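Local coordinates for protein MccF (Escherichia coli, PDB 4IIY) that is a microcin C7 self-immunity protein of the peptidase S66 family, probably a serine carboxypeptidase-like hydrolase, and here holds glutamyl sulfamoyl inosine, at residues T199-I211 against R220-Y232. The protein carries 1 engineered substitution. Sequence-based numbering, arbitrary orientation. Where two conformers were deposited one is given.
Sequences TYTLPEKWSDESI and RPKKLYKNNCAFY. With 1EI (5'-O-(L-alpha-glutamylsulfamoyl)inosine), chain K.
W206 and Y225 pair across a short two-stranded antiparallel sheet, 205-206 against 225-226, that forms the neck of an excursion between the strands 198-199 and 230-232. They are a hydrogen-bonded pair, with Y225 N to W206 O at 2.8 Å and W206 N to Y225 O at 3.0 Å. This is the close-packed part: Y225 CB sits over the five-membered ring of W206, 3.7 Å from its centroid, a CH-pi contact, while the six-membered ring and the Y225 ring form an oblique pair inclined at 49°. With CG between backbone N and carbonyl carbon (chi1 64°), the indole crosses Y225 obliquely and its NE1 reaches K226 O from above the carbonyl plane. Were W206 an alanine, K226 O would probably lose this donor, Y225 CB its aromatic cover and K302 its cation-pi partner. Beyond the sheet, S207 OG donates to K223 O; N227 ND2 bonds P203 O and D335 OD2, and N227 OD1 accepts from K302 NZ.

The face with K205 and K226 is the solvent side: the lysines run side by side, K205 NZ 5.2 Å from K226 NZ, and a water bridges E204 O and N227 N. Toward the ligand pocket, where S210 meets the inosine base, R220 salt-bridges E209 end-on, NH1 to OE1 and NH2 to OE2. I211 CD1 covers that guanidinium, and E209 OE2 also accepts from K223 N at 2.7 Å, on the opposite face of the carboxylate from R220 NH2.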
loop_
_atom_site.group_PDB
_atom_site.type_symbol
_atom_site.label_atom_id
_atom_site.label_comp_id
_atom_site.label_asym_id
_atom_site.label_seq_id
_atom_site.Cartn_x
_atom_site.Cartn_y
_atom_site.Cartn_z
ATOM N N THR B 199 -12.398 27.378 -15.447
ATOM C CA THR B 199 -11.046 27.049 -15.875
ATOM C C THR B 199 -10.041 27.423 -14.787
ATOM O O THR B 199 -9.990 28.571 -14.335
ATOM C CB THR B 199 -10.698 27.750 -17.206
ATOM O OG1 THR B 199 -11.671 27.379 -18.196
ATOM C CG2 THR B 199 -9.305 27.352 -17.684
ATOM N N TYR B 200 -9.247 26.448 -14.354
ATOM C CA TYR B 200 -8.295 26.671 -13.274
ATOM C C TYR B 200 -7.214 27.685 -13.627
ATOM O O TYR B 200 -6.706 27.708 -14.752
ATOM C CB TYR B 200 -7.634 25.355 -12.859
ATOM C CG TYR B 200 -8.500 24.519 -11.953
ATOM C CD1 TYR B 200 -8.525 24.748 -10.578
ATOM C CD2 TYR B 200 -9.294 23.503 -12.465
ATOM C CE1 TYR B 200 -9.318 23.998 -9.742
ATOM C CE2 TYR B 200 -10.095 22.744 -11.631
ATOM C CZ TYR B 200 -10.099 22.997 -10.276
ATOM O OH TYR B 200 -10.906 22.241 -9.457
ATOM N N THR B 201 -6.860 28.504 -12.640
ATOM C CA THR B 201 -5.655 29.308 -12.694
ATOM C C THR B 201 -4.453 28.405 -12.453
ATOM O O THR B 201 -4.583 27.311 -11.889
ATOM C CB THR B 201 -5.681 30.392 -11.610
ATOM O OG1 THR B 201 -5.893 29.777 -10.330
ATOM C CG2 THR B 201 -6.805 31.371 -11.873
ATOM N N LEU B 202 -3.289 28.859 -12.896
ATOM C CA LEU B 202 -2.044 28.130 -12.718
ATOM C C LEU B 202 -1.192 28.895 -11.719
ATOM O O LEU B 202 -0.793 30.025 -11.995
ATOM C CB LEU B 202 -1.300 28.053 -14.052
ATOM C CG LEU B 202 0.033 27.301 -14.031
ATOM C CD1 LEU B 202 -0.198 25.810 -13.842
ATOM C CD2 LEU B 202 0.822 27.567 -15.317
ATOM N N PRO B 203 -0.922 28.305 -10.541
ATOM C CA PRO B 203 -0.048 29.024 -9.604
ATOM C C PRO B 203 1.283 29.400 -10.251
ATOM O O PRO B 203 1.893 28.600 -10.953
ATOM C CB PRO B 203 0.161 28.010 -8.476
ATOM C CG PRO B 203 -1.089 27.186 -8.508
ATOM C CD PRO B 203 -1.428 27.050 -9.964
ATOM N N GLU B 204 1.728 30.628 -10.005
ATOM C CA GLU B 204 2.959 31.112 -10.620
ATOM C C GLU B 204 4.180 30.418 -10.041
ATOM O O GLU B 204 5.140 30.139 -10.760
ATOM C CB GLU B 204 3.081 32.626 -10.462
ATOM C CG GLU B 204 2.062 33.394 -11.290
ATOM C CD GLU B 204 2.239 34.899 -11.216
ATOM O OE1 GLU B 204 2.669 35.406 -10.157
ATOM O OE2 GLU B 204 1.945 35.577 -12.223
ATOM N N LYS B 205 4.131 30.121 -8.747
ATOM C CA LYS B 205 5.244 29.487 -8.051
ATOM C C LYS B 205 4.695 28.444 -7.093
ATOM O O LYS B 205 3.543 28.543 -6.652
ATOM C CB LYS B 205 6.037 30.521 -7.250
ATOM C CG LYS B 205 6.659 31.641 -8.068
ATOM C CD LYS B 205 7.857 31.143 -8.839
ATOM C CE LYS B 205 8.539 32.283 -9.577
ATOM N NZ LYS B 205 9.035 33.330 -8.648
ATOM N N TRP B 206 5.523 27.460 -6.761
ATOM C CA TRP B 206 5.128 26.395 -5.841
ATOM C C TRP B 206 6.347 25.919 -5.066
ATOM O O TRP B 206 7.488 26.245 -5.415
ATOM C CB TRP B 206 4.505 25.218 -6.609
ATOM C CG TRP B 206 5.473 24.557 -7.545
ATOM C CD1 TRP B 206 5.850 24.992 -8.797
ATOM C CD2 TRP B 206 6.229 23.362 -7.297
ATOM N NE1 TRP B 206 6.770 24.132 -9.334
ATOM C CE2 TRP B 206 7.025 23.129 -8.439
ATOM C CE3 TRP B 206 6.304 22.465 -6.227
ATOM C CZ2 TRP B 206 7.879 22.040 -8.536
ATOM C CZ3 TRP B 206 7.155 21.386 -6.328
ATOM C CH2 TRP B 206 7.933 21.182 -7.473
ATOM N N SER B 207 6.118 25.157 -4.006
ATOM C CA SER B 207 7.216 24.554 -3.262
ATOM C C SER B 207 6.773 23.253 -2.627
ATOM O O SER B 207 5.580 23.028 -2.400
ATOM C CB SER B 207 7.737 25.487 -2.165
ATOM O OG SER B 207 8.989 25.022 -1.662
ATOM N N ASP B 208 7.750 22.413 -2.314
ATOM C CA ASP B 208 7.501 21.191 -1.571
ATOM C C ASP B 208 8.446 21.014 -0.389
ATOM O O ASP B 208 8.466 19.948 0.216
ATOM C CB ASP B 208 7.563 19.954 -2.483
ATOM C CG ASP B 208 8.939 19.728 -3.090
ATOM O OD1 ASP B 208 9.811 20.625 -2.971
ATOM O OD2 ASP B 208 9.145 18.657 -3.718
ATOM N N GLU B 209 9.206 22.046 -0.027
ATOM C CA GLU B 209 10.188 21.873 1.038
ATOM C C GLU B 209 9.570 21.560 2.393
ATOM O O GLU B 209 8.546 22.139 2.772
ATOM C CB GLU B 209 11.072 23.108 1.160
ATOM C CG GLU B 209 12.017 23.303 -0.006
ATOM C CD GLU B 209 13.151 24.210 0.365
ATOM O OE1 GLU B 209 14.228 23.696 0.728
ATOM O OE2 GLU B 209 12.943 25.433 0.335
ATOM N N SER B 210 10.223 20.666 3.123
ATOM C CA SER B 210 9.794 20.271 4.456
ATOM C C SER B 210 10.478 21.131 5.509
ATOM O O SER B 210 11.336 20.652 6.253
ATOM C CB SER B 210 10.121 18.795 4.702
ATOM O OG SER B 210 9.438 18.290 5.839
ATOM N N ILE B 211 10.112 22.407 5.531
ATOM C CA ILE B 211 10.561 23.355 6.546
ATOM C C ILE B 211 9.370 24.202 6.956
ATOM O O ILE B 211 8.293 24.114 6.359
ATOM C CB ILE B 211 11.683 24.288 6.029
ATOM C CG1 ILE B 211 11.171 25.179 4.893
ATOM C CG2 ILE B 211 12.919 23.479 5.601
ATOM C CD1 ILE B 211 12.129 26.312 4.530
ATOM N N ARG B 220 13.390 30.223 7.342
ATOM C CA ARG B 220 13.860 30.960 6.176
ATOM C C ARG B 220 12.832 30.682 5.088
ATOM O O ARG B 220 12.093 29.700 5.178
ATOM C CB ARG B 220 15.287 30.533 5.773
ATOM C CG ARG B 220 15.516 29.032 5.615
ATOM C CD ARG B 220 15.246 28.573 4.201
ATOM N NE ARG B 220 15.517 27.158 4.038
ATOM C CZ ARG B 220 15.188 26.473 2.952
ATOM N NH1 ARG B 220 15.452 25.179 2.876
ATOM N NH2 ARG B 220 14.581 27.093 1.948
ATOM N N PRO B 221 12.730 31.561 4.084
ATOM C CA PRO B 221 11.727 31.328 3.035
ATOM C C PRO B 221 11.959 30.030 2.260
ATOM O O PRO B 221 13.096 29.644 1.996
ATOM C CB PRO B 221 11.894 32.540 2.117
ATOM C CG PRO B 221 12.379 33.628 3.046
ATOM C CD PRO B 221 13.267 32.932 4.046
ATOM N N LYS B 222 10.863 29.341 1.937
ATOM C CA LYS B 222 10.922 28.189 1.042
ATOM C C LYS B 222 11.425 28.597 -0.336
ATOM O O LYS B 222 11.153 29.703 -0.799
ATOM C CB LYS B 222 9.546 27.534 0.903
ATOM C CG LYS B 222 9.091 26.789 2.154
ATOM C CD LYS B 222 7.717 26.146 1.956
ATOM C CE LYS B 222 7.268 25.405 3.212
ATOM N NZ LYS B 222 5.885 24.859 3.083
ATOM N N LYS B 223 12.159 27.692 -0.976
ATOM C CA LYS B 223 12.453 27.797 -2.401
ATOM C C LYS B 223 11.133 27.881 -3.155
ATOM O O LYS B 223 10.204 27.099 -2.898
ATOM C CB LYS B 223 13.235 26.569 -2.887
ATOM C CG LYS B 223 14.665 26.466 -2.364
ATOM C CD LYS B 223 15.462 25.335 -3.031
ATOM C CE LYS B 223 14.961 23.956 -2.635
ATOM N NZ LYS B 223 15.789 22.871 -3.261
ATOM N N LEU B 224 11.037 28.841 -4.064
ATOM C CA LEU B 224 9.858 28.979 -4.914
ATOM C C LEU B 224 10.208 28.588 -6.337
ATOM O O LEU B 224 11.011 29.254 -6.997
ATOM C CB LEU B 224 9.328 30.407 -4.881
ATOM C CG LEU B 224 8.803 30.849 -3.520
ATOM C CD1 LEU B 224 8.473 32.337 -3.518
ATOM C CD2 LEU B 224 7.592 30.016 -3.129
ATOM N N TYR B 225 9.611 27.500 -6.800
ATOM C CA TYR B 225 9.864 26.969 -8.125
ATOM C C TYR B 225 8.894 27.541 -9.140
ATOM O O TYR B 225 7.710 27.700 -8.857
ATOM C CB TYR B 225 9.669 25.458 -8.096
ATOM C CG TYR B 225 10.625 24.696 -7.212
ATOM C CD1 TYR B 225 11.998 24.848 -7.340
ATOM C CD2 TYR B 225 10.151 23.799 -6.265
ATOM C CE1 TYR B 225 12.874 24.132 -6.541
ATOM C CE2 TYR B 225 11.011 23.083 -5.463
ATOM C CZ TYR B 225 12.375 23.252 -5.607
ATOM O OH TYR B 225 13.250 22.539 -4.818
ATOM N N LYS B 226 9.382 27.818 -10.344
ATOM C CA LYS B 226 8.478 28.114 -11.444
ATOM C C LYS B 226 7.603 26.889 -11.721
ATOM O O LYS B 226 8.033 25.749 -11.542
ATOM C CB LYS B 226 9.258 28.499 -12.702
ATOM C CG LYS B 226 10.027 29.807 -12.569
ATOM C CD LYS B 226 9.115 31.011 -12.762
ATOM C CE LYS B 226 9.859 32.319 -12.515
ATOM N NZ LYS B 226 11.126 32.413 -13.292
ATOM N N ASN B 227 6.385 27.128 -12.181
ATOM C CA ASN B 227 5.483 26.016 -12.446
ATOM C C ASN B 227 5.885 25.239 -13.683
ATOM O O ASN B 227 5.841 25.758 -14.795
ATOM C CB ASN B 227 4.039 26.485 -12.543
ATOM C CG ASN B 227 3.071 25.389 -12.186
ATOM O OD1 ASN B 227 3.268 24.229 -12.556
ATOM N ND2 ASN B 227 2.054 25.735 -11.415
ATOM N N ASN B 228 6.269 23.985 -13.474
ATOM C CA ASN B 228 6.767 23.131 -14.543
ATOM C C ASN B 228 5.773 22.052 -14.965
ATOM O O ASN B 228 6.161 21.015 -15.508
ATOM C CB ASN B 228 8.104 22.503 -14.144
ATOM C CG ASN B 228 8.000 21.645 -12.900
ATOM O OD1 ASN B 228 7.031 21.736 -12.144
ATOM N ND2 ASN B 228 9.007 20.805 -12.676
ATOM N N CYS B 229 4.493 22.281 -14.708
ATOM C CA CYS B 229 3.417 21.408 -15.173
ATOM C C CYS B 229 3.562 21.178 -16.683
ATOM O O CYS B 229 3.885 22.127 -17.416
ATOM C CB CYS B 229 2.080 22.089 -14.857
ATOM S SG CYS B 229 0.579 21.125 -15.099
ATOM N N ALA B 230 3.303 19.965 -17.155
ATOM C CA ALA B 230 3.434 19.642 -18.575
ATOM C C ALA B 230 2.192 18.917 -19.058
ATOM O O ALA B 230 1.619 18.097 -18.332
ATOM C CB ALA B 230 4.673 18.786 -18.819
ATOM N N PHE B 231 1.776 19.221 -20.281
ATOM C CA PHE B 231 0.621 18.583 -20.898
ATOM C C PHE B 231 1.114 17.668 -22.015
ATOM O O PHE B 231 1.550 18.142 -23.074
ATOM C CB PHE B 231 -0.338 19.635 -21.473
ATOM C CG PHE B 231 -1.101 20.425 -20.433
ATOM C CD1 PHE B 231 -2.452 20.200 -20.237
ATOM C CD2 PHE B 231 -0.476 21.405 -19.674
ATOM C CE1 PHE B 231 -3.172 20.921 -19.306
ATOM C CE2 PHE B 231 -1.193 22.128 -18.729
ATOM C CZ PHE B 231 -2.545 21.890 -18.550
ATOM N N TYR B 232 1.049 16.364 -21.787
ATOM C CA TYR B 232 1.487 15.384 -22.774
ATOM C C TYR B 232 0.300 14.839 -23.551
ATOM O O TYR B 232 -0.455 14.004 -23.060
ATOM C CB TYR B 232 2.235 14.238 -22.089
ATOM C CG TYR B 232 3.512 14.659 -21.414
ATOM C CD1 TYR B 232 4.656 14.912 -22.158
ATOM C CD2 TYR B 232 3.589 14.776 -20.028
ATOM C CE1 TYR B 232 5.832 15.290 -21.549
ATOM C CE2 TYR B 232 4.764 15.148 -19.409
ATOM C CZ TYR B 232 5.883 15.403 -20.176
ATOM O OH TYR B 232 7.060 15.778 -19.578
HETATM O O6 1EI K . 6.897 17.417 10.891
HETATM C C6 1EI K . 6.592 17.784 9.735
HETATM N N1 1EI K . 7.395 18.600 9.022
HETATM C C2 1EI K . 7.078 19.006 7.781
HETATM N N3 1EI K . 5.947 18.642 7.154
HETATM C C5 1EI K . 5.331 17.338 9.116
HETATM C C4 1EI K . 5.061 17.827 7.766
HETATM N N7 1EI K . 4.283 16.564 9.464
HETATM C C8 1EI K . 3.416 16.554 8.424
HETATM N N9 1EI K . 3.890 17.307 7.419
HETATM C "C1'" 1EI K . 3.241 17.535 6.118
HETATM O "O4'" 1EI K . 1.825 17.509 6.218
HETATM C "C2'" 1EI K . 3.611 16.395 5.192
HETATM O "O2'" 1EI K . 4.792 16.724 4.460
HETATM C "C3'" 1EI K . 2.402 16.274 4.293
HETATM O "O3'" 1EI K . 2.681 16.882 3.034
HETATM C "C4'" 1EI K . 1.297 17.065 4.971
HETATM C "C5'" 1EI K . 0.042 16.227 5.178
HETATM O "O5'" 1EI K . 0.306 15.119 6.045
HETATM S SBF 1EI K . -0.699 13.961 6.076
HETATM O OAE 1EI K . -0.691 13.379 7.401
HETATM O OAF 1EI K . -1.979 14.526 5.739
HETATM N NAQ 1EI K . -0.243 12.960 4.987
HETATM C C 1EI K . -0.905 11.860 4.571
HETATM O O 1EI K . -1.994 11.452 4.961
HETATM C CA 1EI K . -0.245 11.071 3.477
HETATM N N 1EI K . 1.070 11.609 3.175
HETATM C CB 1EI K . -0.171 9.601 3.873
HETATM C CG 1EI K . -0.397 8.693 2.668
HETATM C CD 1EI K . 0.871 8.565 1.853
HETATM O OE1 1EI K . 1.772 9.416 2.000
HETATM O OE2 1EI K . 0.964 7.609 1.065
HETATM O O HOH W 1 5.653 29.764 -13.187
HETATM O O HOH W 2 12.287 20.297 -3.524
HETATM O O HOH W 3 6.283 22.765 1.328
HETATM O O HOH W 4 5.562 23.659 5.865
#